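Hypothetical protein TTHA1785 (Thermus thermophilus, PDB 2EPG) probably acts as a GTP-dependent, manganese-requiring RNA ligase of the RtcB family, joining RNA 3'-phosphate or 2',3'-cyclic phosphate ends to 5'-hydroxyl ends. Local coordinates at residues G104-C109 / G213-E218; I207-S212 / G248-G253; A306-I311 / L334-H339. One frame throughout, in Å; residues are numbered along the deposited sequence.

Contact 1. Residues G104-C109 / G213-E218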
loop_
_atom_site.group_PDB
_atom_site.type_symbol
_atom_site.label_atom_id
_atom_site.label_comp_id
_atom_site.label_asym_id
_atom_site.label_seq_id
_atom_site.Cartn_x
_atom_site.Cartn_y
_atom_site.Cartn_z
ATOM N N GLY A 104 -0.945 -0.023 -10.958
ATOM C CA GLY A 104 -0.481 1.345 -10.855
ATOM C C GLY A 104 1.009 1.381 -11.141
ATOM O O GLY A 104 1.713 0.371 -11.004
ATOM N N PHE A 105 1.511 2.545 -11.524
ATOM C CA PHE A 105 2.919 2.638 -11.843
ATOM C C PHE A 105 3.867 2.413 -10.685
ATOM O O PHE A 105 4.857 1.702 -10.842
ATOM C CB PHE A 105 3.207 3.945 -12.592
ATOM C CG PHE A 105 2.905 3.841 -14.074
ATOM C CD1 PHE A 105 1.585 3.808 -14.529
ATOM C CD2 PHE A 105 3.932 3.613 -14.994
ATOM C CE1 PHE A 105 1.295 3.535 -15.881
ATOM C CE2 PHE A 105 3.654 3.338 -16.342
ATOM C CZ PHE A 105 2.338 3.296 -16.785
ATOM N N ASP A 106 3.576 2.967 -9.515
ATOM C CA ASP A 106 4.483 2.730 -8.406
ATOM C C ASP A 106 4.136 1.413 -7.697
ATOM O O ASP A 106 3.418 1.388 -6.706
ATOM C CB ASP A 106 4.472 3.888 -7.419
ATOM C CG ASP A 106 5.619 3.793 -6.410
ATOM O OD1 ASP A 106 5.838 4.761 -5.648
ATOM O OD2 ASP A 106 6.300 2.745 -6.375
ATOM N N ILE A 107 4.654 0.319 -8.245
ATOM C CA ILE A 107 4.428 -1.013 -7.716
ATOM C C ILE A 107 4.889 -1.117 -6.284
ATOM O O ILE A 107 6.030 -0.790 -5.941
ATOM C CB ILE A 107 5.131 -2.074 -8.579
ATOM C CG1 ILE A 107 4.546 -2.015 -9.999
ATOM C CG2 ILE A 107 4.941 -3.489 -7.965
ATOM C CD1 ILE A 107 5.270 -2.882 -11.031
ATOM N N ASN A 108 3.968 -1.586 -5.454
ATOM C CA ASN A 108 4.171 -1.739 -4.020
ATOM C C ASN A 108 4.552 -0.457 -3.326
ATOM O O ASN A 108 5.345 -0.469 -2.388
ATOM C CB ASN A 108 5.187 -2.823 -3.665
ATOM C CG ASN A 108 5.183 -3.158 -2.154
ATOM O OD1 ASN A 108 4.346 -2.645 -1.387
ATOM N ND2 ASN A 108 6.109 -4.016 -1.728
ATOM N N CYS A 109 4.024 0.661 -3.820
ATOM C CA CYS A 109 4.208 1.922 -3.122
ATOM C C CYS A 109 3.431 1.464 -1.883
ATOM O O CYS A 109 2.347 0.867 -2.011
ATOM C CB CYS A 109 3.431 3.054 -3.813
ATOM S SG CYS A 109 3.236 4.567 -2.802
ATOM N N GLY A 213 7.522 13.362 -4.905
ATOM C CA GLY A 213 6.083 13.254 -4.990
ATOM C C GLY A 213 5.531 13.171 -3.587
ATOM O O GLY A 213 6.019 13.849 -2.686
ATOM N N ASN A 214 4.532 12.320 -3.394
ATOM C CA ASN A 214 3.918 12.166 -2.087
ATOM C C ASN A 214 4.579 11.126 -1.181
ATOM O O ASN A 214 3.902 10.468 -0.391
ATOM C CB ASN A 214 2.432 11.842 -2.266
ATOM C CG ASN A 214 1.614 13.063 -2.674
ATOM O OD1 ASN A 214 2.086 13.924 -3.433
ATOM N ND2 ASN A 214 0.377 13.138 -2.183
ATOM N N HIS A 215 5.895 10.973 -1.290
ATOM C CA HIS A 215 6.610 10.022 -0.438
ATOM C C HIS A 215 7.268 10.784 0.707
ATOM O O HIS A 215 7.771 11.892 0.523
ATOM C CB HIS A 215 7.664 9.244 -1.235
ATOM C CG HIS A 215 7.088 8.393 -2.323
ATOM N ND1 HIS A 215 6.073 7.488 -2.099
ATOM C CD2 HIS A 215 7.379 8.312 -3.644
ATOM C CE1 HIS A 215 5.762 6.887 -3.233
ATOM N NE2 HIS A 215 6.539 7.369 -4.187
ATOM N N PHE A 216 7.268 10.186 1.890
ATOM C CA PHE A 216 7.838 10.837 3.052
ATOM C C PHE A 216 7.958 9.862 4.208
ATOM O O PHE A 216 7.589 8.690 4.124
ATOM C CB PHE A 216 6.929 11.983 3.485
ATOM C CG PHE A 216 5.529 11.540 3.789
ATOM C CD1 PHE A 216 5.181 11.116 5.063
ATOM C CD2 PHE A 216 4.586 11.444 2.773
ATOM C CE1 PHE A 216 3.917 10.593 5.325
ATOM C CE2 PHE A 216 3.319 10.923 3.022
ATOM C CZ PHE A 216 2.983 10.495 4.302
ATOM N N LEU A 217 8.469 10.388 5.303
ATOM C CA LEU A 217 8.631 9.631 6.511
ATOM C C LEU A 217 8.209 10.611 7.592
ATOM O O LEU A 217 8.524 11.790 7.503
ATOM C CB LEU A 217 10.095 9.239 6.634
ATOM C CG LEU A 217 10.782 8.881 7.943
ATOM C CD1 LEU A 217 12.105 8.196 7.624
ATOM C CD2 LEU A 217 11.013 10.136 8.777
ATOM N N GLU A 218 7.436 10.167 8.578
ATOM C CA GLU A 218 7.089 11.083 9.644
ATOM C C GLU A 218 7.081 10.454 11.026
ATOM O O GLU A 218 6.709 9.285 11.206
ATOM C CB GLU A 218 5.768 11.841 9.371
ATOM C CG GLU A 218 4.553 11.052 8.980
ATOM C CD GLU A 218 3.316 11.940 8.802
ATOM O OE1 GLU A 218 3.392 12.991 8.119
ATOM O OE2 GLU A 218 2.260 11.581 9.345
#
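Asp106 and Cys109 both reach for the far edge of the His215 imidazole, the edge carrying NE2 and CE1. The polar approach belongs to Asp106, whose OD1 stands 3.1 Å from His215 NE2; the carboxylate arrives from the opposite direction to the histidine side chain, and its plane is turned 89° from that of the ring. Asp106 OD1 is almost as near the neighbouring carbon, 3.2 Å from His215 CE1. The second carboxylate oxygen, OD2, has its own partner, accepting a hydrogen bond from the backbone N of Ser249, which helps fix the rotation of the group.

The sulfur contact is of a different kind. Cys109 SG lies in the plane of the imidazole, 3.5 Å from His215 CE1 and 4.6 Å from the ring centroid, so sulfur meets the ring at its edge and covers neither face. The three groups converge on a small volume. This cluster is consistent with the manganese centre of RtcB ligases: Asp106 and His215 are predicted ligands of the first ion, while Cys109 SG also neighbours His246, a predicted ligand of the second.

Backbone shape brings the Asp106 and Cys109 side chains together. A type II turn runs from Asp106 to Cys109, closed by Cys109 N to Asp106 O at 3.0 Å, and Asp106 is itself the centre of an inverse gamma turn. With CG anti to the backbone N (chi1 -168°), the Asp106 carboxylate extends toward His215, and Cys109 extends its sulfur with the same kind of torsion. His215 sits immediately before strand 216-225, where Phe216 pairs through its backbone with His246.

Contact 2. Residues I207-S212 / G248-G253; sequences IGTLGS and GSRGLG
Arg250 grips the side-chain hydroxyl of Thr209 side-on with two nitrogens. Arg250 NE lies 2.8 Å from Thr209 OG1. Arg250 NH1 reaches the same Thr209 OG1 at 2.9 Å. That oxygen sits in the guanidinium plane, and the N-H...O angles of 148° and 141° show the bend expected when two donors share one acceptor. Thr209 CG2 is anti to the carbonyl carbon, which leaves OG1 between the backbone N and that carbon, facing the arginine. A third, weak bond runs from Arg250 NE to the backbone O of Thr209 at 3.3 Å.

Packing contact falls on a face of the same group. Gly211 CA rests 3.2 Å above the guanidinium plane of Arg250, over its centre, with Leu210 C over the same face, so the backbone at Leu210-Gly211 covers one side of the charged group. Nearer the root of the side chain, Arg250 CD touches Leu210 O at 3.7 Å. The arginine chain is bent at chi2 and chi3, curling back to reach this loop from the region where helix 250-265 begins.

Gln206 reinforces the join: its O receives a hydrogen bond from Thr209 OG1, and its OE1 accepts Gly251 N. Thr209 OG1 is thus both acceptor and donor, and this buried hydroxyl probably holds the guanidinium by polarity without neutralising its charge, while fixing loop 207-212 beside helix 250-265.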
loop_
_atom_site.group_PDB
_atom_site.type_symbol
_atom_site.label_atom_id
_atom_site.label_comp_id
_atom_site.label_asym_id
_atom_site.label_seq_id
_atom_site.Cartn_x
_atom_site.Cartn_y
_atom_site.Cartn_z
ATOM N N ILE A 207 17.774 2.444 -3.783
ATOM C CA ILE A 207 17.409 1.688 -2.590
ATOM C C ILE A 207 17.793 2.474 -1.353
ATOM O O ILE A 207 18.887 3.034 -1.271
ATOM C CB ILE A 207 18.063 0.269 -2.569
ATOM C CG1 ILE A 207 17.430 -0.592 -1.472
ATOM C CG2 ILE A 207 19.546 0.361 -2.335
ATOM C CD1 ILE A 207 17.865 -2.042 -1.538
ATOM N N GLY A 208 16.866 2.558 -0.407
ATOM C CA GLY A 208 17.134 3.287 0.822
ATOM C C GLY A 208 16.785 4.753 0.746
ATOM O O GLY A 208 17.236 5.539 1.578
ATOM N N THR A 209 15.972 5.135 -0.234
ATOM C CA THR A 209 15.577 6.546 -0.384
ATOM C C THR A 209 14.070 6.640 -0.500
ATOM O O THR A 209 13.422 5.711 -0.969
ATOM C CB THR A 209 16.195 7.187 -1.640
ATOM O OG1 THR A 209 15.693 6.524 -2.811
ATOM C CG2 THR A 209 17.711 7.062 -1.610
ATOM N N LEU A 210 13.523 7.769 -0.070
ATOM C CA LEU A 210 12.087 7.998 -0.089
ATOM C C LEU A 210 11.528 8.307 -1.469
ATOM O O LEU A 210 10.457 7.826 -1.831
ATOM C CB LEU A 210 11.750 9.141 0.883
ATOM C CG LEU A 210 11.940 8.769 2.358
ATOM C CD1 LEU A 210 11.956 10.008 3.262
ATOM C CD2 LEU A 210 10.811 7.828 2.747
ATOM N N GLY A 211 12.261 9.103 -2.242
ATOM C CA GLY A 211 11.794 9.470 -3.563
ATOM C C GLY A 211 11.054 10.790 -3.461
ATOM O O GLY A 211 11.007 11.398 -2.397
ATOM N N SER A 212 10.461 11.239 -4.557
ATOM C CA SER A 212 9.744 12.504 -4.549
ATOM C C SER A 212 8.247 12.286 -4.630
ATOM O O SER A 212 7.754 11.167 -4.455
ATOM C CB SER A 212 10.205 13.369 -5.722
ATOM O OG SER A 212 11.612 13.553 -5.680
ATOM N N GLY A 248 7.813 3.535 -2.239
ATOM C CA GLY A 248 7.663 2.317 -3.015
ATOM C C GLY A 248 8.877 1.747 -3.723
ATOM O O GLY A 248 9.977 1.710 -3.163
ATOM N N SER A 249 8.667 1.273 -4.953
ATOM C CA SER A 249 9.745 0.669 -5.737
ATOM C C SER A 249 10.557 1.709 -6.510
ATOM O O SER A 249 11.437 1.368 -7.305
ATOM C CB SER A 249 9.187 -0.404 -6.685
ATOM O OG SER A 249 8.101 0.082 -7.459
ATOM N N ARG A 250 10.261 2.977 -6.258
ATOM C CA ARG A 250 10.975 4.074 -6.886
ATOM C C ARG A 250 10.964 4.014 -8.424
ATOM O O ARG A 250 9.921 3.782 -9.032
ATOM C CB ARG A 250 12.393 4.084 -6.330
ATOM C CG ARG A 250 12.406 4.116 -4.808
ATOM C CD ARG A 250 12.114 5.510 -4.222
ATOM N NE ARG A 250 13.310 6.356 -4.224
ATOM C CZ ARG A 250 13.591 7.272 -5.150
ATOM N NH1 ARG A 250 14.717 7.974 -5.068
ATOM N NH2 ARG A 250 12.732 7.512 -6.138
ATOM N N GLY A 251 12.104 4.231 -9.065
ATOM C CA GLY A 251 12.091 4.198 -10.521
ATOM C C GLY A 251 11.941 2.822 -11.152
ATOM O O GLY A 251 11.464 2.688 -12.283
ATOM N N LEU A 252 12.351 1.796 -10.413
ATOM C CA LEU A 252 12.295 0.429 -10.892
ATOM C C LEU A 252 10.861 -0.043 -11.171
ATOM O O LEU A 252 10.567 -0.580 -12.252
ATOM C CB LEU A 252 12.994 -0.458 -9.867
ATOM C CG LEU A 252 13.484 -1.853 -10.219
ATOM C CD1 LEU A 252 14.609 -2.225 -9.269
ATOM C CD2 LEU A 252 12.341 -2.833 -10.132
ATOM N N GLY A 253 9.962 0.181 -10.216
ATOM C CA GLY A 253 8.587 -0.244 -10.402
ATOM C C GLY A 253 7.874 0.531 -11.489
ATOM O O GLY A 253 7.089 -0.020 -12.263
#

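Contact 3. Residues A306-I311 / L334-H339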
loop_
_atom_site.group_PDB
_atom_site.type_symbol
_atom_site.label_atom_id
_atom_site.label_comp_id
_atom_site.label_asym_id
_atom_site.label_seq_id
_atom_site.Cartn_x
_atom_site.Cartn_y
_atom_site.Cartn_z
ATOM N N ALA A 306 12.176 -4.039 0.444
ATOM C CA ALA A 306 13.552 -3.862 0.920
ATOM C C ALA A 306 13.870 -2.413 1.168
ATOM O O ALA A 306 14.580 -2.066 2.113
ATOM C CB ALA A 306 14.535 -4.439 -0.091
ATOM N N ASN A 307 13.350 -1.559 0.304
ATOM C CA ASN A 307 13.571 -0.131 0.435
ATOM C C ASN A 307 13.023 0.386 1.772
ATOM O O ASN A 307 13.674 1.189 2.452
ATOM C CB ASN A 307 12.896 0.608 -0.727
ATOM C CG ASN A 307 13.213 2.084 -0.721
ATOM O OD1 ASN A 307 14.360 2.470 -0.517
ATOM N ND2 ASN A 307 12.207 2.920 -0.954
ATOM N N ARG A 308 11.819 -0.052 2.138
ATOM C CA ARG A 308 11.231 0.393 3.393
ATOM C C ARG A 308 12.007 -0.223 4.560
ATOM O O ARG A 308 12.209 0.421 5.591
ATOM C CB ARG A 308 9.742 0.018 3.456
ATOM C CG ARG A 308 8.874 0.832 2.481
ATOM C CD ARG A 308 7.377 0.774 2.818
ATOM N NE ARG A 308 6.755 -0.527 2.564
ATOM C CZ ARG A 308 6.180 -0.883 1.419
ATOM N NH1 ARG A 308 5.642 -2.083 1.302
ATOM N NH2 ARG A 308 6.141 -0.047 0.387
ATOM N N GLN A 309 12.449 -1.466 4.396
ATOM C CA GLN A 309 13.211 -2.117 5.440
ATOM C C GLN A 309 14.498 -1.327 5.689
ATOM O O GLN A 309 14.861 -1.089 6.843
ATOM C CB GLN A 309 13.552 -3.559 5.038
ATOM C CG GLN A 309 14.443 -4.294 6.045
ATOM C CD GLN A 309 13.775 -4.481 7.421
ATOM O OE1 GLN A 309 12.607 -4.866 7.512
ATOM N NE2 GLN A 309 14.524 -4.228 8.484
ATOM N N LEU A 310 15.165 -0.893 4.615
ATOM C CA LEU A 310 16.419 -0.145 4.748
ATOM C C LEU A 310 16.178 1.176 5.440
ATOM O O LEU A 310 16.930 1.576 6.318
ATOM C CB LEU A 310 17.064 0.137 3.375
ATOM C CG LEU A 310 18.562 -0.181 3.188
ATOM C CD1 LEU A 310 19.123 0.601 1.990
ATOM C CD2 LEU A 310 19.351 0.145 4.450
ATOM N N ILE A 311 15.126 1.870 5.032
ATOM C CA ILE A 311 14.808 3.152 5.640
ATOM C C ILE A 311 14.549 2.973 7.133
ATOM O O ILE A 311 14.989 3.780 7.948
ATOM C CB ILE A 311 13.586 3.796 4.951
ATOM C CG1 ILE A 311 13.952 4.148 3.499
ATOM C CG2 ILE A 311 13.159 5.072 5.701
ATOM C CD1 ILE A 311 12.787 4.607 2.642
ATOM N N LEU A 334 5.355 -2.497 13.502
ATOM C CA LEU A 334 3.996 -2.841 13.899
ATOM C C LEU A 334 3.449 -3.606 12.695
ATOM O O LEU A 334 2.965 -4.736 12.822
ATOM C CB LEU A 334 3.195 -1.568 14.179
ATOM C CG LEU A 334 1.801 -1.775 14.781
ATOM C CD1 LEU A 334 1.407 -0.533 15.564
ATOM C CD2 LEU A 334 0.793 -2.091 13.670
ATOM N N TYR A 335 3.536 -2.990 11.520
ATOM C CA TYR A 335 3.138 -3.667 10.280
ATOM C C TYR A 335 3.714 -2.928 9.069
ATOM O O TYR A 335 4.197 -1.802 9.186
ATOM C CB TYR A 335 1.607 -3.762 10.133
ATOM C CG TYR A 335 1.201 -4.944 9.290
ATOM C CD1 TYR A 335 1.589 -6.234 9.647
ATOM C CD2 TYR A 335 0.448 -4.788 8.134
ATOM C CE1 TYR A 335 1.236 -7.333 8.862
ATOM C CE2 TYR A 335 0.090 -5.884 7.360
ATOM C CZ TYR A 335 0.492 -7.151 7.735
ATOM O OH TYR A 335 0.145 -8.243 6.970
ATOM N N ASP A 336 3.654 -3.570 7.911
ATOM C CA ASP A 336 4.126 -2.983 6.663
ATOM C C ASP A 336 3.289 -3.623 5.551
ATOM O O ASP A 336 3.241 -4.849 5.435
ATOM C CB ASP A 336 5.632 -3.272 6.498
ATOM C CG ASP A 336 6.198 -2.790 5.155
ATOM O OD1 ASP A 336 7.286 -2.176 5.160
ATOM O OD2 ASP A 336 5.579 -3.041 4.095
ATOM N N LEU A 337 2.606 -2.801 4.753
ATOM C CA LEU A 337 1.776 -3.324 3.678
ATOM C C LEU A 337 1.736 -2.428 2.447
ATOM O O LEU A 337 1.971 -1.226 2.515
ATOM C CB LEU A 337 0.334 -3.569 4.162
ATOM C CG LEU A 337 -0.635 -2.373 4.214
ATOM C CD1 LEU A 337 -2.026 -2.836 4.680
ATOM C CD2 LEU A 337 -0.083 -1.305 5.161
ATOM N N ALA A 338 1.432 -3.049 1.315
ATOM C CA ALA A 338 1.355 -2.372 0.032
ATOM C C ALA A 338 0.024 -1.668 -0.183
ATOM O O ALA A 338 -0.987 -2.068 0.384
ATOM C CB ALA A 338 1.571 -3.392 -1.088
ATOM N N HIS A 339 0.045 -0.628 -1.017
ATOM C CA HIS A 339 -1.148 0.131 -1.384
ATOM C C HIS A 339 -1.410 -0.076 -2.883
ATOM O O HIS A 339 -2.484 0.251 -3.377
ATOM C CB HIS A 339 -0.971 1.627 -1.059
ATOM C CG HIS A 339 -1.198 1.961 0.387
ATOM N ND1 HIS A 339 -1.759 3.155 0.798
ATOM C CD2 HIS A 339 -1.001 1.233 1.514
ATOM C CE1 HIS A 339 -1.905 3.143 2.112
ATOM N NE2 HIS A 339 -1.455 1.987 2.571
#
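Asp336 OD1 is gripped by two arginines, Arg308 NE from helix 288-321 and Arg112 NE from strand 110-119. The bond from Arg308 NE to Asp336 OD1 is 3.1 Å long and fairly straight, with an N-H...O angle of 160°; it comes from the syn side of the oxygen but tilted out of the carboxylate plane. Asp336 OD2 is met through its syn lone pair by Arg308 NH1 at 3.0 Å, and the bond from Arg308 NE forks weakly toward OD2 as well, at 3.2 Å. This is a side-on, two-nitrogen salt bridge, one nitrogen mainly to each oxygen. It is not flat: guanidinium and carboxylate planes stand 39° apart, though both oxygens lie close to the guanidinium plane.

A bend at chi3 (-71°) brings NE and NH1 of Arg308 edge-on to the carboxylate, and Asp336 sends its CG anti to the backbone N to meet it. Leu337 O lies over one face of the guanidinium, 4.0 Å from Arg308 NH1. The other end of the group is occupied too, since Arg308 NH2 donates to the backbone O of both Thr247 and Asn108.

Helix 306-311 and strand 334-338 run roughly antiparallel, their axes 10.4 Å apart at closest, a gap spanned by the long Arg308 side chain meeting the short Asp336 one. The strand carries a classic beta bulge where Leu334 and Tyr335 both face Leu113 of strand 110-119. His339, further along, is a predicted ligand of the second manganese ion and part of the predicted GMP site.

With Arg112 and Arg308 both on one buried aspartate, Asp336 is probably held ionised, its charge partly offsetting theirs; Arg308 in turn ties helix 288-321 to Asp336 of strand 332-347, to Thr247 and to the loop holding Asn108.

How the contacts relate
The three contacts lie at or beside the predicted manganese and GMP site, which contact 1 enters directly through Asp106 and His215. Contact 2, its centre 8 Å away, supports it through Ser249, whose N bonds Asp106 and whose OG lies 2.7 Å from Ile107 O. Contact 3, centred 11 Å from contact 1, holds the same turn from another direction: besides the Arg308 bond to Asn108, Cys109 O is 2.9 Å from His339 N. Contacts 2 and 3, 12 Å apart between centres, meet at Asn307, whose ND2 lies 3.0 Å from Thr209 O. Helix 288-321 thus bonds to the 104-109 turn through Arg308 and to loop 207-212 through Asn307.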